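Local coordinates for protein sulfoquinovosidase (Escherichia coli, PDB 5AEG) that hydrolyses sulfoquinovosyl diacylglycerides and simple sulfoquinovosides such as sulfoquinovosyl glycerol, releasing sulfoquinovose for use as a carbon and sulfur source, at residues G133-Y138 against Y178-P183; S151-G156 against A470-V475. All coordinates share one frame; numbering follows the deposited sequence.

Contact 1: G133-Y138 against Y178-P183; sequences GEQFSY and YWTFFP
Phe181 CE1 comes to the edge of the Phe136 ring, 3.7 Å from Phe136 CZ; the ring planes are 89° apart. Thr180 OG1 and a bridging water also lie at the Phe136 edge, in the ring plane. Glu134 OE1 lies at the edge of the Phe181 ring, 3.5 Å from Phe181 CE1. Within 178-183, Trp179 CD1 lies over one face of the Tyr178 ring, offset toward its rim. The Glu134 chain is extended, with CG anti to the backbone N (chi1 -171°). It passes beside Phe182 CB, and OE2 goes on to a hydrogen bond with His501. Thr180 OG1 donates to Glu134 O at 2.7 Å, in the carbonyl plane. Thr180 OG1 also accepts from Phe182 N at 2.9 Å, which makes an ST turn. Phe182 O in turn takes a nearly straight bond from Glu134 N (2.7 Å, 169° at the hydrogen). Phe182 O also meets Gly133 CA at 3.3 Å through a C-H...O contact. Gly133 and Pro183 form an antiparallel non-hydrogen-bonded pair. Two waters bridge the segments. One links Gln135 NE2 to Tyr178 O; the other joins Gln135 OE1, Phe136 N and Trp179 O. Phe181 also lies beside Asp472, the inferred proton donor, and Glu408, an active-site residue by similarity. Helix 486-495 packs against Glu134 and Phe136. Two segments of the N-terminal galactose mutarotase-like region are thus joined by polar bonds in a buried place. The threonine hydroxyl is gripped twice, and the partly positive ring edge of Phe181 is likely to be a favourable neighbour for the Glu134 carboxylate.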
ATOM      1  N   GLY A 133       3.946   6.318  -1.942  1.00 19.85           N
ATOM      2  CA  GLY A 133       3.247   5.190  -1.315  1.00 19.00           C
ATOM      3  C   GLY A 133       2.332   4.515  -2.300  1.00 20.15           C
ATOM      4  O   GLY A 133       2.734   4.240  -3.450  1.00 20.19           O
ATOM      5  N   GLU A 134       1.100   4.228  -1.865  1.00 18.35           N
ATOM      6  CA  GLU A 134       0.119   3.499  -2.686  1.00 18.12           C
ATOM      7  C   GLU A 134      -0.913   4.511  -3.154  1.00 17.74           C
ATOM      8  O   GLU A 134      -1.756   4.986  -2.382  1.00 17.03           O
ATOM      9  CB  GLU A 134      -0.506   2.353  -1.878  1.00 16.96           C
ATOM     10  CG  GLU A 134      -1.390   1.374  -2.725  1.00 17.51           C
ATOM     11  CD  GLU A 134      -1.904   0.254  -1.893  1.00 18.95           C
ATOM     12  OE1 GLU A 134      -1.801   0.411  -0.627  1.00 19.90           O
ATOM     13  OE2 GLU A 134      -2.249  -0.813  -2.441  1.00 16.66           O
ATOM     14  N   GLN A 135      -0.857   4.804  -4.450  1.00 17.96           N
ATOM     15  CA  GLN A 135      -1.666   5.728  -5.153  1.00 16.62           C
ATOM     16  C   GLN A 135      -2.604   5.004  -6.123  1.00 18.55           C
ATOM     17  O   GLN A 135      -2.189   4.137  -6.865  1.00 16.94           O
ATOM     18  CB  GLN A 135      -0.792   6.732  -5.871  1.00 17.35           C
ATOM     19  CG  GLN A 135       0.005   7.623  -4.883  1.00 18.16           C
ATOM     20  CD  GLN A 135      -0.905   8.505  -4.018  1.00 16.94           C
ATOM     21  OE1 GLN A 135      -2.053   8.858  -4.401  1.00 18.97           O
ATOM     22  NE2 GLN A 135      -0.375   8.953  -2.902  1.00 18.41           N
ATOM     23  N   PHE A 136      -3.886   5.311  -6.011  1.00 17.92           N
ATOM     24  CA  PHE A 136      -4.882   4.532  -6.745  1.00 17.03           C
ATOM     25  C   PHE A 136      -5.488   5.206  -7.970  1.00 19.84           C
ATOM     26  O   PHE A 136      -6.128   4.521  -8.770  1.00 18.58           O
ATOM     27  CB  PHE A 136      -6.014   4.166  -5.741  1.00 18.07           C
ATOM     28  CG  PHE A 136      -5.659   3.141  -4.722  1.00 17.69           C
ATOM     29  CD1 PHE A 136      -5.093   3.536  -3.505  1.00 17.72           C
ATOM     30  CD2 PHE A 136      -5.995   1.798  -4.895  1.00 19.76           C
ATOM     31  CE1 PHE A 136      -4.772   2.632  -2.538  1.00 17.35           C
ATOM     32  CE2 PHE A 136      -5.722   0.898  -3.921  1.00 16.66           C
ATOM     33  CZ  PHE A 136      -5.089   1.317  -2.743  1.00 16.87           C
ATOM     34  N   SER A 137      -5.398   6.541  -8.111  1.00 16.48           N
ATOM     35  CA  SER A 137      -5.887   7.251  -9.281  1.00 18.21           C
ATOM     36  C   SER A 137      -4.813   7.721 -10.265  1.00 19.23           C
ATOM     37  O   SER A 137      -5.100   7.970 -11.450  1.00 19.90           O
ATOM     38  CB  SER A 137      -6.686   8.511  -8.856  1.00 18.42           C
ATOM     39  OG  SER A 137      -7.856   8.163  -8.113  1.00 19.85           O
ATOM     40  N   TYR A 138      -3.587   7.867  -9.784  1.00 18.23           N
ATOM     41  CA  TYR A 138      -2.462   8.362 -10.571  1.00 19.79           C
ATOM     42  C   TYR A 138      -1.289   7.453 -10.297  1.00 22.14           C
ATOM     43  O   TYR A 138      -1.114   6.989  -9.146  1.00 23.33           O
ATOM     44  CB  TYR A 138      -2.108   9.808 -10.184  1.00 20.14           C
ATOM     45  CG  TYR A 138      -3.164  10.771 -10.674  1.00 21.75           C
ATOM     46  CD1 TYR A 138      -3.274  11.082 -12.026  1.00 27.00           C
ATOM     47  CD2 TYR A 138      -4.129  11.286  -9.794  1.00 20.68           C
ATOM     48  CE1 TYR A 138      -4.330  11.902 -12.496  1.00 31.49           C
ATOM     49  CE2 TYR A 138      -5.125  12.128 -10.229  1.00 24.94           C
ATOM     50  CZ  TYR A 138      -5.231  12.445 -11.557  1.00 30.27           C
ATOM     51  OH  TYR A 138      -6.255  13.279 -11.915  1.00 33.11           O
ATOM     52  N   TYR A 178      -6.445  11.308  -4.198  1.00 20.65           N
ATOM     53  CA  TYR A 178      -5.227  11.161  -3.400  1.00 18.45           C
ATOM     54  C   TYR A 178      -5.483  10.407  -2.136  1.00 20.75           C
ATOM     55  O   TYR A 178      -4.519  10.099  -1.434  1.00 20.48           O
ATOM     56  CB  TYR A 178      -4.591  12.556  -3.032  1.00 20.55           C
ATOM     57  CG  TYR A 178      -5.474  13.411  -2.225  1.00 21.48           C
ATOM     58  CD1 TYR A 178      -5.491  13.325  -0.846  1.00 22.40           C
ATOM     59  CD2 TYR A 178      -6.342  14.295  -2.839  1.00 21.37           C
ATOM     60  CE1 TYR A 178      -6.349  14.113  -0.113  1.00 23.49           C
ATOM     61  CE2 TYR A 178      -7.205  15.061  -2.092  1.00 24.19           C
ATOM     62  CZ  TYR A 178      -7.191  14.964  -0.729  1.00 26.11           C
ATOM     63  OH  TYR A 178      -8.042  15.778  -0.009  1.00 30.22           O
ATOM     64  N   TRP A 179      -6.720  10.021  -1.817  1.00 18.76           N
ATOM     65  CA  TRP A 179      -6.929   9.342  -0.587  1.00 17.94           C
ATOM     66  C   TRP A 179      -6.270   7.936  -0.582  1.00 19.80           C
ATOM     67  O   TRP A 179      -6.346   7.225  -1.558  1.00 18.86           O
ATOM     68  CB  TRP A 179      -8.426   9.220  -0.267  1.00 18.72           C
ATOM     69  CG  TRP A 179      -9.046  10.452   0.230  1.00 18.83           C
ATOM     70  CD1 TRP A 179      -8.747  11.706  -0.093  1.00 20.78           C
ATOM     71  CD2 TRP A 179     -10.122  10.508   1.179  1.00 18.92           C
ATOM     72  NE1 TRP A 179      -9.584  12.575   0.585  1.00 22.11           N
ATOM     73  CE2 TRP A 179     -10.399  11.863   1.416  1.00 19.57           C
ATOM     74  CE3 TRP A 179     -10.879   9.552   1.813  1.00 18.37           C
ATOM     75  CZ2 TRP A 179     -11.406  12.268   2.283  1.00 21.74           C
ATOM     76  CZ3 TRP A 179     -11.876   9.949   2.737  1.00 20.78           C
ATOM     77  CH2 TRP A 179     -12.144  11.290   2.935  1.00 20.40           C
ATOM     78  N   THR A 180      -5.668   7.566   0.531  1.00 18.53           N
ATOM     79  CA  THR A 180      -5.061   6.268   0.690  1.00 17.99           C
ATOM     80  C   THR A 180      -4.702   5.967   2.117  1.00 17.97           C
ATOM     81  O   THR A 180      -4.376   6.871   2.917  1.00 19.21           O
ATOM     82  CB  THR A 180      -3.743   6.212  -0.194  1.00 19.33           C
ATOM     83  OG1 THR A 180      -3.035   4.993   0.007  1.00 17.01           O
ATOM     84  CG2 THR A 180      -2.816   7.378   0.050  1.00 20.49           C
ATOM     85  N   PHE A 181      -4.656   4.684   2.363  1.00 20.33           N
ATOM     86  CA  PHE A 181      -4.219   4.156   3.594  1.00 21.37           C
ATOM     87  C   PHE A 181      -2.696   3.964   3.677  1.00 20.10           C
ATOM     88  O   PHE A 181      -2.253   3.553   4.721  1.00 17.07           O
ATOM     89  CB  PHE A 181      -4.950   2.875   4.013  1.00 22.94           C
ATOM     90  CG  PHE A 181      -5.400   2.011   2.893  1.00 20.33           C
ATOM     91  CD1 PHE A 181      -4.487   1.507   2.010  1.00 24.67           C
ATOM     92  CD2 PHE A 181      -6.754   1.771   2.705  1.00 21.82           C
ATOM     93  CE1 PHE A 181      -4.913   0.792   0.883  1.00 23.70           C
ATOM     94  CE2 PHE A 181      -7.216   0.984   1.583  1.00 21.65           C
ATOM     95  CZ  PHE A 181      -6.283   0.593   0.661  1.00 23.18           C
ATOM     96  N   PHE A 182      -1.938   4.249   2.602  1.00 18.62           N
ATOM     97  CA  PHE A 182      -0.468   4.048   2.600  1.00 19.10           C
ATOM     98  C   PHE A 182       0.090   5.215   1.771  1.00 19.02           C
ATOM     99  O   PHE A 182       0.688   4.984   0.734  1.00 19.37           O
ATOM    100  CB  PHE A 182      -0.113   2.672   2.044  1.00 17.55           C
ATOM    101  CG  PHE A 182       1.325   2.223   2.240  1.00 17.20           C
ATOM    102  CD1 PHE A 182       2.396   3.108   2.570  1.00 18.07           C
ATOM    103  CD2 PHE A 182       1.629   0.918   1.961  1.00 20.60           C
ATOM    104  CE1 PHE A 182       3.659   2.622   2.691  1.00 17.99           C
ATOM    105  CE2 PHE A 182       2.919   0.405   2.141  1.00 18.83           C
ATOM    106  CZ  PHE A 182       3.922   1.289   2.459  1.00 17.95           C
ATOM    107  N   PRO A 183      -0.111   6.470   2.217  1.00 17.51           N
ATOM    108  CA  PRO A 183       0.648   7.547   1.610  1.00 18.91           C
ATOM    109  C   PRO A 183       2.066   7.472   2.200  1.00 18.36           C
ATOM    110  O   PRO A 183       2.252   6.933   3.288  1.00 20.06           O
ATOM    111  CB  PRO A 183      -0.049   8.829   2.113  1.00 17.67           C
ATOM    112  CG  PRO A 183      -0.539   8.413   3.493  1.00 17.90           C
ATOM    113  CD  PRO A 183      -0.757   6.917   3.462  1.00 17.64           C
TER
HETATM  114  O   HOH W   1      -1.843  10.862  -1.301  1.00 19.62           O
HETATM  115  O   HOH W   2      -4.403   7.381  -3.862  1.00 19.63           O

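Contact 2: S151-G156 against A470-V475; sequences SEQGVG and AGDQNV. With CA (calcium ion), chain D.
A calcium site joins Gln153 and Gly154 to Asp472. Gly154 O and Asp472 OD2 each bind the ion at 2.4 Å. Asp472 grips it a second time through its backbone O, also at 2.4 Å, and the side-chain amide of Gln153 is a further ligand. Asp472 CG sits between its backbone N and carbonyl carbon (chi1 54°), which turns OD2 to the same ion as the backbone O. Asp481 completes the site. The 470-475 loop follows strand 468-469 of the TIM barrel, and Asp472 is the inferred proton donor of the active site. Asp472 OD1 accepts from a water (2.7 Å) that also contacts Gln153 N and Glu152 OE1. A second water bridges Gly154 N and Asp472 OD2. The calcium-bound water donates to Asn474 OD1 at 2.7 Å. If Asn474 were replaced by an alanine, the calcium-bound water would probably lose this acceptor and be less firmly oriented. Val155 CG1 packs against Asn474 OD1 at 3.7 Å, the two side chains crossing at about a right angle. Asn474 ND2 hydrogen-bonds to Asp476 OD2, while the neighbouring Gly156 N hydrogen-bonds to Asp481 OD2.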
ATOM      1  N   SER A 151      -5.521   7.484   5.850  1.00 19.62           N
ATOM      2  CA  SER A 151      -6.952   7.555   6.091  1.00 21.68           C
ATOM      3  C   SER A 151      -7.665   6.401   5.418  1.00 21.77           C
ATOM      4  O   SER A 151      -7.032   5.569   4.732  1.00 17.54           O
ATOM      5  CB  SER A 151      -7.576   8.852   5.581  1.00 21.26           C
ATOM      6  OG  SER A 151      -7.790   8.963   4.145  1.00 19.54           O
ATOM      7  N   GLU A 152      -8.974   6.323   5.646  1.00 20.32           N
ATOM      8  CA  GLU A 152      -9.765   5.453   4.744  1.00 19.40           C
ATOM      9  C   GLU A 152      -9.518   5.908   3.331  1.00 17.29           C
ATOM     10  O   GLU A 152      -9.287   7.087   2.990  1.00 19.65           O
ATOM     11  CB  GLU A 152     -11.237   5.449   5.034  1.00 22.19           C
ATOM     12  CG  GLU A 152     -11.597   5.045   6.470  1.00 24.98           C
ATOM     13  CD  GLU A 152     -10.877   3.809   6.891  1.00 28.14           C
ATOM     14  OE1 GLU A 152     -10.947   2.821   6.083  1.00 28.79           O
ATOM     15  OE2 GLU A 152     -10.195   3.823   7.978  1.00 25.94           O
ATOM     16  N   GLN A 153      -9.591   4.942   2.422  1.00 18.46           N
ATOM     17  CA  GLN A 153      -9.194   5.173   1.057  1.00 16.76           C
ATOM     18  C   GLN A 153     -10.310   5.810   0.148  1.00 19.44           C
ATOM     19  O   GLN A 153     -10.036   6.334  -0.925  1.00 17.61           O
ATOM     20  CB  GLN A 153      -8.795   3.768   0.548  1.00 19.64           C
ATOM     21  CG  GLN A 153      -8.097   3.754  -0.822  1.00 20.32           C
ATOM     22  CD  GLN A 153      -8.946   3.106  -1.855  1.00 23.12           C
ATOM     23  OE1 GLN A 153     -10.137   2.885  -1.654  1.00 20.18           O
ATOM     24  NE2 GLN A 153      -8.342   2.775  -2.971  1.00 22.10           N
ATOM     25  N   GLY A 154     -11.559   5.788   0.624  1.00 18.80           N
ATOM     26  CA  GLY A 154     -12.645   6.370  -0.078  1.00 19.03           C
ATOM     27  C   GLY A 154     -13.529   5.319  -0.724  1.00 19.29           C
ATOM     28  O   GLY A 154     -13.070   4.243  -1.060  1.00 17.30           O
ATOM     29  N   VAL A 155     -14.815   5.629  -0.914  1.00 20.34           N
ATOM     30  CA  VAL A 155     -15.726   4.726  -1.675  1.00 19.49           C
ATOM     31  C   VAL A 155     -16.157   5.524  -2.880  1.00 23.17           C
ATOM     32  O   VAL A 155     -16.943   6.510  -2.803  1.00 20.45           O
ATOM     33  CB  VAL A 155     -16.941   4.378  -0.773  1.00 20.27           C
ATOM     34  CG1 VAL A 155     -18.036   3.659  -1.554  1.00 18.00           C
ATOM     35  CG2 VAL A 155     -16.471   3.698   0.525  1.00 18.98           C
ATOM     36  N   GLY A 156     -15.673   5.120  -4.050  1.00 20.32           N
ATOM     37  CA  GLY A 156     -15.860   5.894  -5.281  1.00 17.85           C
ATOM     38  C   GLY A 156     -14.648   6.755  -5.663  1.00 17.64           C
ATOM     39  O   GLY A 156     -14.164   6.688  -6.781  1.00 18.15           O
ATOM     40  N   ALA A 470      -4.454  -4.487  -1.647  1.00 16.87           N
ATOM     41  CA  ALA A 470      -4.964  -3.214  -2.101  1.00 17.85           C
ATOM     42  C   ALA A 470      -6.196  -2.653  -1.357  1.00 17.31           C
ATOM     43  O   ALA A 470      -6.744  -1.670  -1.774  1.00 18.50           O
ATOM     44  CB  ALA A 470      -5.259  -3.299  -3.585  1.00 18.79           C
ATOM     45  N   GLY A 471      -6.572  -3.267  -0.254  1.00 18.23           N
ATOM     46  CA  GLY A 471      -7.645  -2.725   0.545  1.00 19.61           C
ATOM     47  C   GLY A 471      -8.986  -2.839  -0.150  1.00 20.51           C
ATOM     48  O   GLY A 471      -9.164  -3.753  -0.916  1.00 18.84           O
ATOM     49  N   ASP A 472      -9.844  -1.838   0.071  1.00 18.18           N
ATOM     50  CA  ASP A 472     -11.296  -1.865  -0.365  1.00 20.00           C
ATOM     51  C   ASP A 472     -11.436  -1.268  -1.710  1.00 19.96           C
ATOM     52  O   ASP A 472     -11.401  -0.076  -1.849  1.00 19.43           O
ATOM     53  CB  ASP A 472     -12.239  -1.087   0.595  1.00 22.83           C
ATOM     54  CG  ASP A 472     -11.776   0.444   0.860  1.00 25.52           C
ATOM     55  OD1 ASP A 472     -10.679   0.448   1.531  1.00 26.83           O
ATOM     56  OD2 ASP A 472     -12.385   1.580   0.430  1.00 24.61           O
ATOM     57  N   GLN A 473     -11.597  -2.124  -2.753  1.00 17.90           N
ATOM     58  CA  GLN A 473     -12.143  -1.659  -4.004  1.00 17.20           C
ATOM     59  C   GLN A 473     -13.678  -1.844  -3.976  1.00 16.98           C
ATOM     60  O   GLN A 473     -14.187  -2.727  -3.314  1.00 16.02           O
ATOM     61  CB  GLN A 473     -11.635  -2.525  -5.222  1.00 16.20           C
ATOM     62  CG  GLN A 473     -10.252  -2.073  -5.654  1.00 17.97           C
ATOM     63  CD  GLN A 473      -9.203  -2.522  -4.689  1.00 16.05           C
ATOM     64  OE1 GLN A 473      -9.012  -3.717  -4.502  1.00 18.62           O
ATOM     65  NE2 GLN A 473      -8.527  -1.574  -4.030  1.00 18.19           N
ATOM     66  N   ASN A 474     -14.366  -0.991  -4.684  1.00 16.73           N
ATOM     67  CA  ASN A 474     -15.746  -1.247  -4.994  1.00 17.09           C
ATOM     68  C   ASN A 474     -15.872  -2.542  -5.798  1.00 18.34           C
ATOM     69  O   ASN A 474     -14.987  -2.862  -6.601  1.00 18.23           O
ATOM     70  CB  ASN A 474     -16.335  -0.120  -5.816  1.00 18.35           C
ATOM     71  CG  ASN A 474     -16.544   1.213  -4.998  1.00 17.99           C
ATOM     72  OD1 ASN A 474     -16.416   1.254  -3.779  1.00 18.19           O
ATOM     73  ND2 ASN A 474     -16.811   2.292  -5.709  1.00 18.82           N
ATOM     74  N   VAL A 475     -17.051  -3.155  -5.730  1.00 17.84           N
ATOM     75  CA  VAL A 475     -17.402  -4.255  -6.656  1.00 17.99           C
ATOM     76  C   VAL A 475     -17.918  -3.676  -7.963  1.00 20.76           C
ATOM     77  O   VAL A 475     -19.030  -3.980  -8.400  1.00 18.86           O
ATOM     78  CB  VAL A 475     -18.368  -5.266  -5.979  1.00 19.20           C
ATOM     79  CG1 VAL A 475     -17.651  -5.962  -4.828  1.00 18.30           C
ATOM     80  CG2 VAL A 475     -19.705  -4.673  -5.533  1.00 21.32           C
TER
HETATM   81 CA    CA D1680     -12.344   2.127  -1.909  1.00 18.04          CA
HETATM   82  O   HOH W   3      -9.960   2.298   3.351  1.00 25.07           O
HETATM   83  O   HOH W   4     -12.856   3.719   2.381  1.00 19.24           O
HETATM   84  O   HOH W   5     -14.461   1.024  -1.918  1.00 18.24           O

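In the fold
From the N terminus, the chain leaves strand 129-133 into 133-138, runs through strand 145-148 and reaches 151-156. It then passes helix 162-169 and returns at 178-183, where contact 1 closes a loop of 39 residues inside the N-terminal domain. Contact 2 closes much later, when the TIM barrel brings 470-475 back to 151-156 after 313 residues. The segments alternate, so the two closures cross. Contact 1 ties loops of one domain together; contact 2 ties that domain to the barrel. They meet directly: Ser151 N probably hydrogen-bonds to Thr180 O (3.2 Å), and Phe181 CZ packs on Ala470 O (3.4 Å).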